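Local coordinates for protein succinate-semialdehyde dehydrogenase (NAD(P)(+)) (Marinobacter aquaeolei, PDB 3RH9) that probably oxidises succinate semialdehyde to succinate with NAD+ or NADP+, as a member of the aldehyde dehydrogenase family, at residues L172-P177 with E473-Q478; V220-E223 with M229-F232; E312-M317 with P372-G377; A269-A274 with A303-Q308. All coordinates share one frame; numbering follows the deposited sequence.

Interaction 1. Residues L172-P177 with E473-Q478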
loop_
_atom_site.group_PDB
_atom_site.type_symbol
_atom_site.label_atom_id
_atom_site.label_comp_id
_atom_site.label_asym_id
_atom_site.label_seq_id
_atom_site.Cartn_x
_atom_site.Cartn_y
_atom_site.Cartn_z
ATOM N N LEU A 172 10.415 14.659 -0.902
ATOM C CA LEU A 172 10.912 15.766 -1.721
ATOM C C LEU A 172 11.179 15.288 -3.143
ATOM O O LEU A 172 10.747 15.910 -4.101
ATOM C CB LEU A 172 12.169 16.425 -1.128
ATOM C CG LEU A 172 12.024 17.141 0.221
ATOM C CD1 LEU A 172 13.366 17.313 0.879
ATOM C CD2 LEU A 172 11.310 18.471 0.113
ATOM N N ALA A 173 11.879 14.175 -3.288
ATOM C CA ALA A 173 12.124 13.645 -4.622
ATOM C C ALA A 173 10.824 13.577 -5.418
ATOM O O ALA A 173 10.838 13.707 -6.645
ATOM C CB ALA A 173 12.795 12.262 -4.552
ATOM N N ALA A 174 9.707 13.393 -4.705
ATOM C CA ALA A 174 8.381 13.245 -5.309
ATOM C C ALA A 174 7.676 14.588 -5.576
ATOM O O ALA A 174 6.705 14.663 -6.344
ATOM C CB ALA A 174 7.512 12.369 -4.429
ATOM N N GLY A 175 8.164 15.643 -4.935
ATOM C CA GLY A 175 7.528 16.940 -5.024
ATOM C C GLY A 175 6.387 17.071 -4.031
ATOM O O GLY A 175 5.473 17.862 -4.236
ATOM N N CYS A 176 6.435 16.289 -2.952
ATOM C CA CYS A 176 5.369 16.296 -1.947
ATOM C C CYS A 176 5.669 17.228 -0.801
ATOM O O CYS A 176 6.590 16.978 -0.041
ATOM C CB CYS A 176 5.131 14.886 -1.390
ATOM S SG CYS A 176 4.125 13.879 -2.484
ATOM N N PRO A 177 4.895 18.313 -0.678
ATOM C CA PRO A 177 5.011 19.141 0.528
ATOM C C PRO A 177 4.605 18.300 1.734
ATOM O O PRO A 177 3.727 17.446 1.636
ATOM C CB PRO A 177 3.998 20.272 0.284
ATOM C CG PRO A 177 3.726 20.259 -1.200
ATOM C CD PRO A 177 3.873 18.821 -1.609
ATOM N N GLU A 473 7.153 5.735 -2.940
ATOM C CA GLU A 473 6.156 5.770 -1.886
ATOM C C GLU A 473 5.232 6.975 -2.006
ATOM O O GLU A 473 4.009 6.840 -1.924
ATOM C CB GLU A 473 6.836 5.780 -0.517
ATOM C CG GLU A 473 7.426 4.436 -0.105
ATOM C CD GLU A 473 6.458 3.615 0.728
ATOM O OE1 GLU A 473 5.311 3.358 0.258
ATOM O OE2 GLU A 473 6.852 3.236 1.863
ATOM N N PHE A 474 5.815 8.152 -2.199
ATOM C CA PHE A 474 5.028 9.377 -2.204
ATOM C C PHE A 474 4.513 9.837 -3.561
ATOM O O PHE A 474 4.249 11.019 -3.747
ATOM C CB PHE A 474 5.810 10.498 -1.536
ATOM C CG PHE A 474 6.127 10.209 -0.115
ATOM C CD1 PHE A 474 7.348 9.659 0.235
ATOM C CD2 PHE A 474 5.180 10.431 0.874
ATOM C CE1 PHE A 474 7.638 9.379 1.544
ATOM C CE2 PHE A 474 5.461 10.141 2.185
ATOM C CZ PHE A 474 6.693 9.616 2.521
ATOM N N VAL A 475 4.355 8.916 -4.501
ATOM C CA VAL A 475 3.785 9.281 -5.788
ATOM C C VAL A 475 2.545 8.454 -6.134
ATOM O O VAL A 475 2.389 7.323 -5.666
ATOM C CB VAL A 475 4.821 9.164 -6.898
ATOM C CG1 VAL A 475 5.833 10.271 -6.762
ATOM C CG2 VAL A 475 5.508 7.801 -6.841
ATOM N N GLU A 476 1.654 9.051 -6.929
ATOM C CA GLU A 476 0.503 8.340 -7.501
ATOM C C GLU A 476 0.788 8.082 -8.970
ATOM O O GLU A 476 1.075 9.010 -9.715
ATOM C CB GLU A 476 -0.768 9.186 -7.393
ATOM C CG GLU A 476 -1.356 9.347 -6.000
ATOM C CD GLU A 476 -2.023 8.076 -5.515
ATOM O OE1 GLU A 476 -1.740 7.010 -6.112
ATOM O OE2 GLU A 476 -2.812 8.139 -4.533
ATOM N N ALA A 477 0.736 6.832 -9.397
ATOM C CA ALA A 477 0.986 6.552 -10.795
ATOM C C ALA A 477 -0.251 6.959 -11.572
ATOM O O ALA A 477 -1.361 6.813 -11.089
ATOM C CB ALA A 477 1.310 5.094 -11.007
ATOM N N GLN A 478 -0.060 7.500 -12.764
ATOM C CA GLN A 478 -1.178 7.972 -13.556
ATOM C C GLN A 478 -0.928 7.517 -14.971
ATOM O O GLN A 478 0.116 7.854 -15.564
ATOM C CB GLN A 478 -1.288 9.500 -13.506
ATOM C CG GLN A 478 -2.560 10.059 -14.119
ATOM C CD GLN A 478 -2.573 11.591 -14.200
ATOM O OE1 GLN A 478 -1.687 12.190 -14.793
ATOM N NE2 GLN A 478 -3.588 12.219 -13.621
#
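A174 and C176 meet F474 and V475 through a small, buried apolar patch. The methyl of A174 points toward 473-478. Its CB lies 3.6 Å from V475 CG1 and 3.8 Å from F474 CB, so it fits at the junction of two consecutive side chains. CG1 of V475 does the touching there. It is anti to the carbonyl carbon of its own residue (chi1 -71°), which brings it alongside the alanine. C176 adds sulfur packing: its SG is 3.9 Å from F474 CB. F474 takes part through CB, while its ring turns away to T151 and L153 and to selenomethionine M229.

Polar atoms enter the patch only as neighbours. The carbonyl O of F474 lies beside A174 CB at 3.6 Å, and SG of C176 flanks the same oxygen. No hydrogen bond joins the two segments.

Backbone bonds shape each side separately. G175 has a positive phi of 84° and its N donates to L172 O at 2.7 Å, part of a Schellman motif that ends helix 162-174. The chain then turns toward strand 178-181 of the nucleotide-binding sheet. On the other side, F474 pairs by backbone with V148, and K252 NZ donates to E473 O. Further along, E476 forms a salt bridge with R464 of the second subunit.

The contact thus joins the end of a Rossmann-like domain helix to the root of strand 475-482, which belongs to the antiparallel oligomerisation sheet. It holds by van der Waals packing of small apolar groups, while backbone bonds to neighbouring residues such as V148 set the course of the chain.

Interaction 2. Residues V220-E223 with M229-F232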
loop_
_atom_site.group_PDB
_atom_site.type_symbol
_atom_site.label_atom_id
_atom_site.label_comp_id
_atom_site.label_asym_id
_atom_site.label_seq_id
_atom_site.Cartn_x
_atom_site.Cartn_y
_atom_site.Cartn_z
ATOM N N VAL A 220 -6.014 16.000 13.011
ATOM C CA VAL A 220 -6.079 16.861 11.833
ATOM C C VAL A 220 -5.545 16.147 10.592
ATOM O O VAL A 220 -6.193 16.132 9.536
ATOM C CB VAL A 220 -5.302 18.168 12.069
ATOM C CG1 VAL A 220 -5.229 19.015 10.800
ATOM C CG2 VAL A 220 -5.936 18.939 13.209
ATOM N N LEU A 221 -4.369 15.536 10.744
ATOM C CA LEU A 221 -3.707 14.754 9.685
ATOM C C LEU A 221 -4.544 13.572 9.135
ATOM O O LEU A 221 -4.487 13.274 7.942
ATOM C CB LEU A 221 -2.318 14.288 10.171
ATOM C CG LEU A 221 -1.108 15.188 9.864
ATOM C CD1 LEU A 221 -1.515 16.618 9.605
ATOM C CD2 LEU A 221 -0.016 15.127 10.927
ATOM N N CYS A 222 -5.313 12.908 10.000
ATOM C CA CYS A 222 -6.235 11.850 9.565
ATOM C C CYS A 222 -7.468 12.394 8.851
ATOM O O CYS A 222 -7.934 11.809 7.887
ATOM C CB CYS A 222 -6.697 10.998 10.750
ATOM S SG CYS A 222 -5.405 9.942 11.432
ATOM N N GLU A 223 -8.002 13.507 9.340
ATOM C CA GLU A 223 -9.291 14.000 8.875
ATOM C C GLU A 223 -9.162 14.872 7.654
ATOM O O GLU A 223 -10.090 14.989 6.875
ATOM C CB GLU A 223 -9.986 14.800 9.965
ATOM C CG GLU A 223 -10.515 13.946 11.092
ATOM C CD GLU A 223 -11.237 14.767 12.159
ATOM O OE1 GLU A 223 -11.383 16.003 11.985
ATOM O OE2 GLU A 223 -11.657 14.171 13.176
HETATM N N MSE A 229 -1.889 11.266 1.972
HETATM C CA MSE A 229 -1.020 10.203 2.423
HETATM C C MSE A 229 -0.363 10.464 3.767
HETATM O O MSE A 229 0.088 11.568 4.049
HETATM C CB MSE A 229 0.055 9.917 1.387
HETATM C CG MSE A 229 1.254 9.222 1.968
HETATM SE SE MSE A 229 2.197 8.207 0.616
HETATM C CE MSE A 229 3.242 7.035 1.789
ATOM N N LEU A 230 -0.294 9.412 4.575
ATOM C CA LEU A 230 0.398 9.449 5.842
ATOM C C LEU A 230 1.553 8.457 5.853
ATOM O O LEU A 230 1.377 7.291 5.500
ATOM C CB LEU A 230 -0.570 9.104 6.961
ATOM C CG LEU A 230 -1.230 10.290 7.656
ATOM C CD1 LEU A 230 -2.219 10.958 6.734
ATOM C CD2 LEU A 230 -1.906 9.803 8.911
ATOM N N SER A 231 2.735 8.922 6.250
ATOM C CA SER A 231 3.859 8.022 6.466
ATOM C C SER A 231 4.208 7.995 7.956
ATOM O O SER A 231 4.731 8.968 8.495
ATOM C CB SER A 231 5.071 8.419 5.615
ATOM O OG SER A 231 6.120 7.466 5.738
ATOM N N PHE A 232 3.901 6.870 8.603
ATOM C CA PHE A 232 4.030 6.732 10.054
ATOM C C PHE A 232 4.973 5.594 10.488
ATOM O O PHE A 232 4.806 4.435 10.098
ATOM C CB PHE A 232 2.642 6.540 10.695
ATOM C CG PHE A 232 2.687 6.054 12.123
ATOM C CD1 PHE A 232 2.820 4.690 12.415
ATOM C CD2 PHE A 232 2.599 6.955 13.180
ATOM C CE1 PHE A 232 2.872 4.243 13.737
ATOM C CE2 PHE A 232 2.646 6.509 14.507
ATOM C CZ PHE A 232 2.781 5.154 14.780
#
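The side chain of L230 covers the backbone of L221 and reaches C222. It points toward the helix and forks there. CD1 comes to 3.5 Å from the carbonyl O of L221. CD2 goes to the cysteine and lies 4.3 Å from C222 SG. The CB of C222 leaves in the other direction, but with SG anti to the carbonyl carbon (chi1 -70°) the sulfur swings back to L230. The L221 side chain stands beside the leucine fork and leans on V51 of helix 48-61.

The two backbones are 7.7 Å apart at the CA atoms of L221 and L230. This is a helix lying on a sheet. Helix 214-223 is the crossover between strand 207-209, at the edge, and strand 229-233, in the middle of the Rossmann-like nucleotide-binding sheet. L230 pairs by backbone with K252 and A254 of the next parallel strand. C222 also touches L242 of helix 236-245.

All three touching residues are buried, and no hydrogen bond links helix to strand. The contact is van der Waals packing, one leucine methyl on a carbonyl oxygen and the other by a sulfur, so it has little directionality.

Interaction 3. Residues E312-M317 with P372-G377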
loop_
_atom_site.group_PDB
_atom_site.type_symbol
_atom_site.label_atom_id
_atom_site.label_comp_id
_atom_site.label_asym_id
_atom_site.label_seq_id
_atom_site.Cartn_x
_atom_site.Cartn_y
_atom_site.Cartn_z
ATOM N N GLU A 312 31.606 -12.324 27.586
ATOM C CA GLU A 312 32.947 -11.760 27.474
ATOM C C GLU A 312 32.962 -10.325 26.932
ATOM O O GLU A 312 33.709 -9.480 27.416
ATOM C CB GLU A 312 33.795 -12.643 26.569
ATOM C CG GLU A 312 35.222 -12.187 26.449
ATOM C CD GLU A 312 36.024 -13.080 25.535
ATOM O OE1 GLU A 312 35.930 -12.905 24.292
ATOM O OE2 GLU A 312 36.750 -13.960 26.064
ATOM N N ARG A 313 32.146 -10.062 25.915
ATOM C CA ARG A 313 32.093 -8.745 25.287
ATOM C C ARG A 313 31.214 -7.789 26.059
ATOM O O ARG A 313 31.513 -6.598 26.159
ATOM C CB ARG A 313 31.575 -8.861 23.858
ATOM C CG ARG A 313 32.456 -9.707 23.002
ATOM C CD ARG A 313 31.772 -10.150 21.743
ATOM N NE ARG A 313 32.332 -11.414 21.283
ATOM C CZ ARG A 313 33.423 -11.522 20.538
ATOM N NH1 ARG A 313 34.078 -10.434 20.159
ATOM N NH2 ARG A 313 33.855 -12.719 20.168
ATOM N N VAL A 314 30.124 -8.317 26.597
ATOM C CA VAL A 314 29.202 -7.507 27.367
ATOM C C VAL A 314 29.855 -6.913 28.617
ATOM O O VAL A 314 29.608 -5.754 28.973
ATOM C CB VAL A 314 27.944 -8.309 27.769
ATOM C CG1 VAL A 314 27.230 -7.640 28.945
ATOM C CG2 VAL A 314 27.011 -8.435 26.587
ATOM N N ASN A 315 30.693 -7.695 29.285
ATOM C CA ASN A 315 31.264 -7.236 30.549
ATOM C C ASN A 315 32.257 -6.098 30.376
ATOM O O ASN A 315 32.433 -5.281 31.271
ATOM C CB ASN A 315 31.834 -8.402 31.356
ATOM C CG ASN A 315 30.732 -9.281 31.940
ATOM O OD1 ASN A 315 29.697 -8.774 32.406
ATOM N ND2 ASN A 315 30.930 -10.599 31.899
ATOM N N LYS A 316 32.869 -6.017 29.203
ATOM C CA LYS A 316 33.761 -4.903 28.905
ATOM C C LYS A 316 32.984 -3.625 28.618
ATOM O O LYS A 316 33.526 -2.543 28.720
ATOM C CB LYS A 316 34.689 -5.245 27.734
ATOM C CG LYS A 316 35.407 -6.572 27.907
ATOM C CD LYS A 316 36.070 -7.037 26.622
ATOM C CE LYS A 316 37.105 -8.129 26.922
ATOM N NZ LYS A 316 37.969 -8.452 25.739
HETATM N N MSE A 317 31.711 -3.742 28.265
HETATM C CA MSE A 317 30.932 -2.551 27.930
HETATM C C MSE A 317 30.646 -1.644 29.125
HETATM O O MSE A 317 30.737 -2.053 30.275
HETATM C CB MSE A 317 29.630 -2.933 27.247
HETATM C CG MSE A 317 29.830 -3.696 25.966
HETATM SE SE MSE A 317 28.116 -4.166 25.155
HETATM C CE MSE A 317 27.411 -2.363 24.894
ATOM N N PRO A 372 23.953 -3.896 30.152
ATOM C CA PRO A 372 23.839 -4.946 29.151
ATOM C C PRO A 372 23.731 -6.292 29.841
ATOM O O PRO A 372 24.568 -6.593 30.673
ATOM C CB PRO A 372 25.159 -4.830 28.394
ATOM C CG PRO A 372 25.601 -3.435 28.626
ATOM C CD PRO A 372 25.201 -3.135 30.014
ATOM N N THR A 373 22.714 -7.075 29.491
ATOM C CA THR A 373 22.388 -8.310 30.188
ATOM C C THR A 373 22.195 -9.467 29.228
ATOM O O THR A 373 21.753 -9.280 28.093
ATOM C CB THR A 373 21.086 -8.160 30.973
ATOM O OG1 THR A 373 21.192 -7.045 31.863
ATOM C CG2 THR A 373 20.818 -9.399 31.774
ATOM N N VAL A 374 22.506 -10.671 29.695
ATOM C CA VAL A 374 22.403 -11.863 28.863
ATOM C C VAL A 374 21.772 -13.033 29.617
ATOM O O VAL A 374 22.340 -13.535 30.589
ATOM C CB VAL A 374 23.790 -12.320 28.389
ATOM C CG1 VAL A 374 23.695 -13.697 27.806
ATOM C CG2 VAL A 374 24.377 -11.342 27.381
ATOM N N VAL A 375 20.609 -13.487 29.175
ATOM C CA VAL A 375 20.011 -14.635 29.833
ATOM C C VAL A 375 19.955 -15.840 28.916
ATOM O O VAL A 375 19.731 -15.709 27.714
ATOM C CB VAL A 375 18.599 -14.340 30.403
ATOM C CG1 VAL A 375 18.678 -13.273 31.458
ATOM C CG2 VAL A 375 17.627 -13.954 29.291
ATOM N N GLN A 376 20.150 -17.018 29.498
ATOM C CA GLN A 376 20.068 -18.248 28.738
ATOM C C GLN A 376 18.933 -19.121 29.260
ATOM O O GLN A 376 18.536 -19.021 30.415
ATOM C CB GLN A 376 21.399 -18.993 28.781
ATOM C CG GLN A 376 21.563 -19.937 27.605
ATOM C CD GLN A 376 23.004 -20.366 27.355
ATOM O OE1 GLN A 376 23.949 -19.863 27.984
ATOM N NE2 GLN A 376 23.178 -21.306 26.422
ATOM N N GLY A 377 18.390 -19.953 28.388
ATOM C CA GLY A 377 17.321 -20.857 28.767
ATOM C C GLY A 377 15.929 -20.320 28.494
ATOM O O GLY A 377 14.988 -20.628 29.227
#
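The carbonyl O of V314 accepts a hydrogen bond from the N of M317 at 3.0 Å, and both residues touch P372. This turn at the end of the helix brings the selenomethionine M317 to the same side as V314. Together they face P372, at the start of the strand.

V314 makes the main contact from the helix side, with both methyls in use. CG1 is anti to the backbone N (chi1 161°) and comes up beside the CB corner of P372, 3.5 Å from CB and close to the carbonyl O of the proline. CG2 is the other branch. It meets CG2 of V374 at 4.0 Å. The valine therefore straddles two residues of the strand side, P372 and V374, while T373 between them points the other way. M317 adds a looser touch from its far end: CE is 4.3 Å from P372 CG. Its chain runs extended at chi2 and then bends at the selenium (chi3 60°), which turns the methyl to the proline ring.

This is helix-on-sheet packing in the catalytic domain of the aldehyde dehydrogenase fold. Helix 303-316 lies on the seven-stranded mixed sheet. Strand 373-376 is next to the edge there, antiparallel to 354-357 and parallel to 393-399. V374 also touches V356 on one neighbouring strand and V394 and M396 on the other.

Helix 271-283 also packs here: I279 touches V314 and F283 touches P372. R313 makes salt bridges with D276 and E272 of helix 271-283.

Interaction 4. Residues A269-A274 with A303-Q308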
loop_
_atom_site.group_PDB
_atom_site.type_symbol
_atom_site.label_atom_id
_atom_site.label_comp_id
_atom_site.label_asym_id
_atom_site.label_seq_id
_atom_site.Cartn_x
_atom_site.Cartn_y
_atom_site.Cartn_z
ATOM N N ALA A 269 28.167 -22.037 12.145
ATOM C CA ALA A 269 28.427 -20.609 12.016
ATOM C C ALA A 269 29.789 -20.210 12.581
ATOM O O ALA A 269 30.257 -20.806 13.535
ATOM C CB ALA A 269 27.322 -19.816 12.714
ATOM N N ASP A 270 30.422 -19.201 11.990
ATOM C CA ASP A 270 31.604 -18.577 12.570
ATOM C C ASP A 270 31.151 -17.815 13.815
ATOM O O ASP A 270 30.545 -16.754 13.712
ATOM C CB ASP A 270 32.230 -17.638 11.535
ATOM C CG ASP A 270 33.299 -16.704 12.124
ATOM O OD1 ASP A 270 33.438 -16.620 13.361
ATOM O OD2 ASP A 270 34.000 -16.030 11.330
ATOM N N LEU A 271 31.440 -18.360 14.994
ATOM C CA LEU A 271 30.909 -17.809 16.249
ATOM C C LEU A 271 31.431 -16.422 16.576
ATOM O O LEU A 271 30.693 -15.587 17.091
ATOM C CB LEU A 271 31.192 -18.743 17.433
ATOM C CG LEU A 271 30.105 -19.721 17.828
ATOM C CD1 LEU A 271 29.426 -20.266 16.601
ATOM C CD2 LEU A 271 30.702 -20.840 18.643
ATOM N N GLU A 272 32.712 -16.187 16.315
ATOM C CA GLU A 272 33.309 -14.903 16.647
ATOM C C GLU A 272 32.648 -13.802 15.845
ATOM O O GLU A 272 32.389 -12.721 16.360
ATOM C CB GLU A 272 34.818 -14.922 16.390
ATOM C CG GLU A 272 35.609 -15.731 17.423
ATOM C CD GLU A 272 35.637 -15.067 18.813
ATOM O OE1 GLU A 272 35.964 -13.850 18.884
ATOM O OE2 GLU A 272 35.352 -15.757 19.829
ATOM N N ALA A 273 32.362 -14.084 14.580
ATOM C CA ALA A 273 31.716 -13.095 13.719
ATOM C C ALA A 273 30.276 -12.817 14.160
ATOM O O ALA A 273 29.854 -11.666 14.242
ATOM C CB ALA A 273 31.770 -13.540 12.257
ATOM N N ALA A 274 29.528 -13.875 14.446
ATOM C CA ALA A 274 28.174 -13.725 14.954
ATOM C C ALA A 274 28.144 -12.956 16.298
ATOM O O ALA A 274 27.327 -12.066 16.505
ATOM C CB ALA A 274 27.512 -15.088 15.083
ATOM N N ALA A 303 25.746 -23.346 21.921
ATOM C CA ALA A 303 25.109 -22.449 22.891
ATOM C C ALA A 303 26.050 -21.976 23.999
ATOM O O ALA A 303 26.164 -20.775 24.241
ATOM C CB ALA A 303 23.866 -23.108 23.494
ATOM N N ASP A 304 26.705 -22.926 24.668
ATOM C CA ASP A 304 27.609 -22.623 25.777
ATOM C C ASP A 304 28.775 -21.740 25.366
ATOM O O ASP A 304 29.055 -20.720 25.999
ATOM C CB ASP A 304 28.149 -23.912 26.376
ATOM C CG ASP A 304 27.170 -24.554 27.325
ATOM O OD1 ASP A 304 26.369 -23.787 27.918
ATOM O OD2 ASP A 304 27.206 -25.807 27.478
ATOM N N ALA A 305 29.462 -22.153 24.308
ATOM C CA ALA A 305 30.557 -21.371 23.774
ATOM C C ALA A 305 30.036 -20.004 23.347
ATOM O O ALA A 305 30.710 -18.989 23.517
ATOM C CB ALA A 305 31.197 -22.089 22.607
ATOM N N PHE A 306 28.826 -19.971 22.805
ATOM C CA PHE A 306 28.306 -18.706 22.321
ATOM C C PHE A 306 28.011 -17.718 23.454
ATOM O O PHE A 306 28.348 -16.539 23.346
ATOM C CB PHE A 306 27.093 -18.887 21.393
ATOM C CG PHE A 306 26.716 -17.628 20.648
ATOM C CD1 PHE A 306 27.580 -17.073 19.715
ATOM C CD2 PHE A 306 25.517 -16.989 20.896
ATOM C CE1 PHE A 306 27.247 -15.908 19.039
ATOM C CE2 PHE A 306 25.182 -15.828 20.218
ATOM C CZ PHE A 306 26.049 -15.291 19.286
ATOM N N GLY A 307 27.395 -18.195 24.532
ATOM C CA GLY A 307 27.104 -17.338 25.666
ATOM C C GLY A 307 28.372 -16.745 26.251
ATOM O O GLY A 307 28.437 -15.560 26.584
ATOM N N GLN A 308 29.390 -17.591 26.366
ATOM C CA GLN A 308 30.687 -17.187 26.881
ATOM C C GLN A 308 31.193 -16.000 26.089
ATOM O O GLN A 308 31.531 -14.955 26.656
ATOM C CB GLN A 308 31.688 -18.337 26.738
ATOM C CG GLN A 308 32.682 -18.447 27.878
ATOM C CD GLN A 308 32.020 -19.007 29.124
ATOM O OE1 GLN A 308 31.184 -19.916 29.040
ATOM N NE2 GLN A 308 32.385 -18.467 30.291
#
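F306 reaches from its helix to L271 and A274 on the neighbouring helix. Its CB leaves the helix across the line to the partner. With CG anti to the backbone N (chi1 -168°), the ring then swings over to that partner. CD1 meets the branch point of L271, 4.1 Å from CG, and the two side chains cross at a slant. CE1, one atom further out, has two neighbours. The carbonyl O of L271 lies at the ring edge, in its plane, 4.0 Å from CE1. The methyl of A274 is equally near to CE1 but comes obliquely. The ring also packs on A275 and L278 of helix 271-283.

L271 has a second contact. Its CD2 touches A305 CB at 4.2 Å, on the more exposed side of the interface.

The start of helix 271-283 is fixed by D270, its N-cap. D270 OD1 accepts from A273 N at 3.0 Å. The bond is nearly straight at the hydrogen (168°) but meets OD1 from above the carboxylate plane. E272 adds a salt bridge to K309 at the surface.

Helices 271-283 and 303-316 thus lie side by side in the catalytic domain. A269 and A274 also rest on F421 of strand 417-421, in the large mixed sheet beneath.

The four contacts form two pairs on opposite sides of the chain's centre. Interactions 1 and 2 belong to the nucleotide-binding part and touch each other through F474 and S231. Both are fully buried and apolar, and interaction 2 is the smallest of the four. Interaction 1 leads on to the oligomerisation sheet and the second subunit, whereas interaction 2 joins a helix to the sheet within one domain. Interactions 3 and 4 share helix 303-316 in the catalytic part. Interaction 3 seats it on a strand and is mostly buried. Interaction 4 sets it against helix 271-283 nearer the surface. These two also meet through charged side chains, which add salt bridges to the apolar packing between the helices.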